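Local coordinates for trypsin-resistant surface T6 protein (Streptococcus pyogenes serotype M6, PDB 4P0D) that forms, as the backbone pilin, the shaft of the surface pili of this bacterium, with subunits that are probably linked by sortase and attached to the cell wall, at residues E58-A63 with N287-N292; Y109-L114 with S182-A187. The protein carries 1 engineered substitution. All blocks are in the same frame, centred on the assembly; numbering follows the deposited sequence.

Contact 1 of 2, residues E58-A63 with N287-N292; sequences EITTIA and NPTKGN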
loop_
_atom_site.group_PDB
_atom_site.type_symbol
_atom_site.label_atom_id
_atom_site.label_comp_id
_atom_site.label_asym_id
_atom_site.label_seq_id
_atom_site.Cartn_x
_atom_site.Cartn_y
_atom_site.Cartn_z
ATOM N N GLU A 58 2.058 32.776 14.194
ATOM C CA GLU A 58 3.247 33.155 14.950
ATOM C C GLU A 58 3.878 31.976 15.665
ATOM O O GLU A 58 5.094 31.831 15.648
ATOM C CB GLU A 58 2.899 34.235 15.990
ATOM C CG GLU A 58 2.601 35.592 15.370
ATOM C CD GLU A 58 2.013 36.601 16.340
ATOM O OE1 GLU A 58 1.614 36.215 17.473
ATOM O OE2 GLU A 58 1.954 37.800 15.953
ATOM N N ILE A 59 3.049 31.148 16.301
ATOM C CA ILE A 59 3.544 30.007 17.099
ATOM C C ILE A 59 4.266 29.010 16.217
ATOM O O ILE A 59 5.400 28.617 16.509
ATOM C CB ILE A 59 2.421 29.304 17.899
ATOM C CG1 ILE A 59 1.923 30.215 19.031
ATOM C CG2 ILE A 59 2.929 28.003 18.508
ATOM C CD1 ILE A 59 0.591 29.807 19.635
ATOM N N THR A 60 3.629 28.628 15.116
ATOM C CA THR A 60 4.270 27.745 14.138
ATOM C C THR A 60 5.564 28.359 13.549
ATOM O O THR A 60 6.577 27.677 13.399
ATOM C CB THR A 60 3.288 27.374 13.013
ATOM O OG1 THR A 60 2.210 26.619 13.567
ATOM C CG2 THR A 60 3.968 26.557 11.942
ATOM N N THR A 61 5.523 29.638 13.200
ATOM C CA THR A 61 6.719 30.357 12.738
ATOM C C THR A 61 7.913 30.231 13.695
ATOM O O THR A 61 9.039 29.984 13.267
ATOM C CB THR A 61 6.371 31.828 12.482
ATOM O OG1 THR A 61 5.350 31.871 11.484
ATOM C CG2 THR A 61 7.593 32.632 11.987
ATOM N N ILE A 62 7.660 30.381 14.996
ATOM C CA ILE A 62 8.715 30.279 16.003
ATOM C C ILE A 62 9.278 28.870 16.007
ATOM O O ILE A 62 10.493 28.675 16.035
ATOM C CB ILE A 62 8.181 30.648 17.416
ATOM C CG1 ILE A 62 7.790 32.124 17.456
ATOM C CG2 ILE A 62 9.217 30.339 18.486
ATOM C CD1 ILE A 62 6.640 32.478 18.374
ATOM N N ALA A 63 8.386 27.883 15.966
ATOM C CA ALA A 63 8.798 26.471 15.946
ATOM C C ALA A 63 9.668 26.183 14.733
ATOM O O ALA A 63 10.695 25.506 14.847
ATOM C CB ALA A 63 7.577 25.548 15.960
ATOM N N ASN A 287 6.530 15.837 12.234
ATOM C CA ASN A 287 7.234 16.953 12.854
ATOM C C ASN A 287 7.210 18.076 11.838
ATOM O O ASN A 287 8.239 18.421 11.253
ATOM C CB ASN A 287 8.656 16.526 13.220
ATOM C CG ASN A 287 9.339 17.484 14.178
ATOM O OD1 ASN A 287 8.766 18.483 14.629
ATOM N ND2 ASN A 287 10.582 17.186 14.482
ATOM N N PRO A 288 6.013 18.642 11.598
ATOM C CA PRO A 288 5.854 19.496 10.435
ATOM C C PRO A 288 6.579 20.854 10.501
ATOM O O PRO A 288 6.609 21.575 9.497
ATOM C CB PRO A 288 4.331 19.706 10.362
ATOM C CG PRO A 288 3.741 18.593 11.181
ATOM C CD PRO A 288 4.734 18.486 12.306
ATOM N N THR A 289 7.106 21.225 11.668
ATOM C CA THR A 289 7.860 22.473 11.780
ATOM C C THR A 289 9.357 22.245 11.558
ATOM O O THR A 289 10.155 23.141 11.753
ATOM C CB THR A 289 7.595 23.219 13.114
ATOM O OG1 THR A 289 8.117 22.466 14.223
ATOM C CG2 THR A 289 6.124 23.459 13.296
ATOM N N LYS A 290 9.727 21.050 11.125
ATOM C CA LYS A 290 11.114 20.698 10.862
ATOM C C LYS A 290 11.264 20.233 9.425
ATOM O O LYS A 290 10.428 19.481 8.933
ATOM C CB LYS A 290 11.552 19.572 11.798
ATOM C CG LYS A 290 12.980 19.063 11.586
ATOM C CD LYS A 290 13.284 17.926 12.559
ATOM C CE LYS A 290 14.620 17.252 12.277
ATOM N NZ LYS A 290 14.634 16.623 10.926
ATOM N N GLY A 291 12.352 20.655 8.773
ATOM C CA GLY A 291 12.654 20.225 7.418
ATOM C C GLY A 291 11.823 20.931 6.352
ATOM O O GLY A 291 11.494 22.115 6.475
ATOM N N ASN A 292 11.508 20.179 5.299
ATOM C CA ASN A 292 10.871 20.674 4.096
ATOM C C ASN A 292 9.909 19.621 3.572
ATOM O O ASN A 292 10.144 18.433 3.732
ATOM C CB ASN A 292 11.912 20.888 2.992
ATOM C CG ASN A 292 13.056 21.759 3.433
ATOM O OD1 ASN A 292 12.919 22.985 3.485
ATOM N ND2 ASN A 292 14.196 21.134 3.772
#

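Contact 2 of 2, residues Y109-L114 with S182-A187; sequences YNPILL and SYTKEA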
loop_
_atom_site.group_PDB
_atom_site.type_symbol
_atom_site.label_atom_id
_atom_site.label_comp_id
_atom_site.label_asym_id
_atom_site.label_seq_id
_atom_site.Cartn_x
_atom_site.Cartn_y
_atom_site.Cartn_z
ATOM N N TYR A 109 1.383 16.260 15.719
ATOM C CA TYR A 109 0.881 17.231 16.690
ATOM C C TYR A 109 1.139 18.656 16.226
ATOM O O TYR A 109 2.138 18.914 15.563
ATOM C CB TYR A 109 1.634 17.059 18.025
ATOM C CG TYR A 109 1.133 15.956 18.920
ATOM C CD1 TYR A 109 0.167 16.212 19.884
ATOM C CD2 TYR A 109 1.649 14.662 18.841
ATOM C CE1 TYR A 109 -0.287 15.205 20.736
ATOM C CE2 TYR A 109 1.191 13.652 19.688
ATOM C CZ TYR A 109 0.236 13.935 20.632
ATOM O OH TYR A 109 -0.214 12.937 21.500
ATOM N N ASN A 110 0.235 19.570 16.581
ATOM C CA ASN A 110 0.507 20.988 16.452
ATOM C C ASN A 110 1.460 21.413 17.574
ATOM O O ASN A 110 1.517 20.754 18.626
ATOM C CB ASN A 110 -0.762 21.830 16.561
ATOM C CG ASN A 110 -1.777 21.561 15.444
ATOM O OD1 ASN A 110 -1.477 20.998 14.384
ATOM N ND2 ASN A 110 -2.996 21.985 15.694
ATOM N N PRO A 111 2.185 22.523 17.362
ATOM C CA PRO A 111 3.022 23.157 18.412
ATOM C C PRO A 111 2.182 23.742 19.550
ATOM O O PRO A 111 1.024 24.059 19.342
ATOM C CB PRO A 111 3.726 24.290 17.678
ATOM C CG PRO A 111 3.426 24.128 16.235
ATOM C CD PRO A 111 2.200 23.289 16.104
ATOM N N ILE A 112 2.757 23.884 20.735
ATOM C CA ILE A 112 2.046 24.472 21.872
ATOM C C ILE A 112 2.866 25.604 22.474
ATOM O O ILE A 112 4.083 25.490 22.622
ATOM C CB ILE A 112 1.716 23.440 22.967
ATOM C CG1 ILE A 112 0.943 22.255 22.383
ATOM C CG2 ILE A 112 0.878 24.093 24.068
ATOM C CD1 ILE A 112 0.764 21.101 23.357
ATOM N N LEU A 113 2.188 26.714 22.761
ATOM C CA LEU A 113 2.774 27.809 23.521
ATOM C C LEU A 113 2.333 27.745 24.981
ATOM O O LEU A 113 1.138 27.793 25.280
ATOM C CB LEU A 113 2.356 29.157 22.944
ATOM C CG LEU A 113 2.807 30.383 23.742
ATOM C CD1 LEU A 113 4.279 30.668 23.519
ATOM C CD2 LEU A 113 1.953 31.577 23.337
ATOM N N LEU A 114 3.308 27.677 25.878
ATOM C CA LEU A 114 3.041 27.663 27.302
ATOM C C LEU A 114 3.813 28.780 27.989
ATOM O O LEU A 114 4.959 29.073 27.637
ATOM C CB LEU A 114 3.440 26.327 27.921
ATOM C CG LEU A 114 2.621 25.120 27.443
ATOM C CD1 LEU A 114 3.334 23.830 27.803
ATOM C CD2 LEU A 114 1.209 25.106 28.012
ATOM N N SER A 182 -3.313 16.846 9.684
ATOM C CA SER A 182 -3.746 18.217 9.813
ATOM C C SER A 182 -2.500 19.043 10.108
ATOM O O SER A 182 -1.882 18.869 11.147
ATOM C CB SER A 182 -4.768 18.319 10.942
ATOM O OG SER A 182 -5.304 19.618 11.032
ATOM N N TYR A 183 -2.110 19.913 9.173
ATOM C CA TYR A 183 -0.938 20.795 9.359
ATOM C C TYR A 183 -1.413 22.226 9.543
ATOM O O TYR A 183 -2.356 22.646 8.877
ATOM C CB TYR A 183 -0.033 20.790 8.129
ATOM C CG TYR A 183 0.547 19.470 7.724
ATOM C CD1 TYR A 183 1.202 18.656 8.648
ATOM C CD2 TYR A 183 0.507 19.055 6.392
ATOM C CE1 TYR A 183 1.777 17.462 8.271
ATOM C CE2 TYR A 183 1.070 17.846 6.002
ATOM C CZ TYR A 183 1.708 17.059 6.955
ATOM O OH TYR A 183 2.268 15.883 6.600
ATOM N N THR A 184 -0.780 22.969 10.440
ATOM C CA THR A 184 -1.010 24.408 10.530
ATOM C C THR A 184 -0.449 25.075 9.275
ATOM O O THR A 184 0.467 24.561 8.630
ATOM C CB THR A 184 -0.372 25.053 11.784
ATOM O OG1 THR A 184 1.059 24.973 11.727
ATOM C CG2 THR A 184 -0.884 24.388 13.044
ATOM N N LYS A 185 -1.013 26.227 8.948
ATOM C CA LYS A 185 -0.755 26.912 7.669
ATOM C C LYS A 185 0.725 27.184 7.373
ATOM O O LYS A 185 1.177 27.004 6.244
ATOM C CB LYS A 185 -1.560 28.223 7.630
ATOM C CG LYS A 185 -1.816 28.773 6.233
ATOM C CD LYS A 185 -0.918 29.953 5.904
ATOM N N GLU A 186 1.492 27.582 8.393
ATOM C CA GLU A 186 2.916 27.935 8.205
ATOM C C GLU A 186 3.892 26.774 8.322
ATOM O O GLU A 186 5.103 26.982 8.245
ATOM C CB GLU A 186 3.336 29.030 9.192
ATOM C CG GLU A 186 2.385 30.209 9.255
ATOM C CD GLU A 186 2.361 31.019 7.983
ATOM O OE1 GLU A 186 3.416 31.117 7.325
ATOM O OE2 GLU A 186 1.278 31.559 7.656
ATOM N N ALA A 187 3.401 25.541 8.480
ATOM C CA ALA A 187 4.313 24.394 8.588
ATOM C C ALA A 187 5.244 24.342 7.389
ATOM O O ALA A 187 4.807 24.580 6.277
ATOM C CB ALA A 187 3.536 23.086 8.703
HETATM O O HOH W 1 0.691 18.093 13.050
HETATM O O HOH W 2 -3.286 21.710 12.163
#

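Contact 1 of 2, residues E58-A63 with N287-N292
Thr60 faces Thr289 methyl to methyl, the two CG2 atoms 4.0 Å apart. In Thr60, chi1 of -64° keeps OG1 anti to the carbonyl carbon, which puts CG2 anti to the backbone N, facing the loop. OG1 is left to a hydrogen bond with Thr184 OG1 and a weak one back to the carbonyl of Ser56. One turn further on comes Ala63, whose CB is directed at the loop and packs against the branched end of Thr289. Its distance to Thr289 OG1 is 3.6 Å, and both Thr289 CB and Thr289 CG2 lie 3.7 Å from that Ala63 CB, so one methyl touches the whole head of the threonine. Both helical residues belong to helix 56-68 of the N-terminal Ig-like domain. Thr289 comes from a loop that leaves strand 276-285 of the Cna-B-like middle domain, which makes this a buried piece of the junction between two modules of the pilin. No hydrogen bond crosses between the two segments, which bury 132 Å² in all. A type I beta turn from Asn287 to Lys290, closed by Lys290 N donating to Asn287 O at 3.0 Å, sets Thr289 at the third position of the turn with its side chain pointing at the helix. There chi1 of 67° places OG1 between the backbone N and carbonyl carbon, and the hydroxyl, near the nonpolar Ala63 methyl, accepts a weak hydrogen bond from Asn67 ND2 of the same helix. The Ala63 methyl also touches Leu99 of strand 94-101.

Contact 2 of 2, residues Y109-L114 with S182-A187
Asn110 presents one flat face of its carboxamide to the methyl of Thr184. CG2 of Thr184 sits almost directly above the amide carbon, 3.8 Å from Asn110 CG and 3.7 Å from Asn110 OD1. Two torsions set this up. Asn110 has CG anti to its carbonyl carbon (chi1 -63°), which swings the amide toward the loop. In Thr184, chi1 of 66° sets OG1 between the backbone N and the carbonyl carbon, where it bonds to Thr60 of the helix, and CG2, anti to the carbonyl carbon, meets the amide. The methyl also grazes the proline ring that follows, Thr184 CG2 and Pro111 CD being 4.5 Å apart. Polar groups meet through water. Water 2 donates to Asn110 OD1 at 3.0 Å and is hydrogen-bonded to Ser182 OG at 3.1 Å. Water 1 lies between the carbonyl oxygens Tyr109 O and Ser182 O; its link to the tyrosine carbonyl is weak, and it cannot serve every nearby acceptor at once. With 118 Å² buried, this is a small, partly hydrated surface join between the N-terminal Ig-like domain and the Cna-B-like domain, made by Asn110 and Pro111 of the broken strand 108-116 and the loop between strands 171-179 and 192-197. The loop turns back just after Thr184 in a type I beta turn, held by Ala187 N to Thr184 O at 3.1 Å. Asn110 is backbone-bonded to Lys144 of the adjoining strand 139-155, Pro111 packs on Ile59 and Thr60 of helix 56-68, and Glu186 O accepts from Asn64 of that helix.

Contacts 1 and 2 lie side by side, their centres 7 Å apart, about 28 to 29 Å from the centre of the chain. Along the sequence they are nested: 109-114 and 182-187 both fall between 58-63 and 287-292. In each, the earlier segment belongs to the N-terminal Ig-like domain and the later one to a loop emerging from the Cna-B-like domain. A probable hydrogen bond of 2.7 Å between Thr60 OG1 and Thr184 OG1 ties them directly, and the two loops also pack on each other, with Pro288 CG 3.6 Å from Tyr183 CD1. Helix 56-68 and strand 108-116 thus meet two loops that touch each other, joining the first two modules of the elongated pilin end to end.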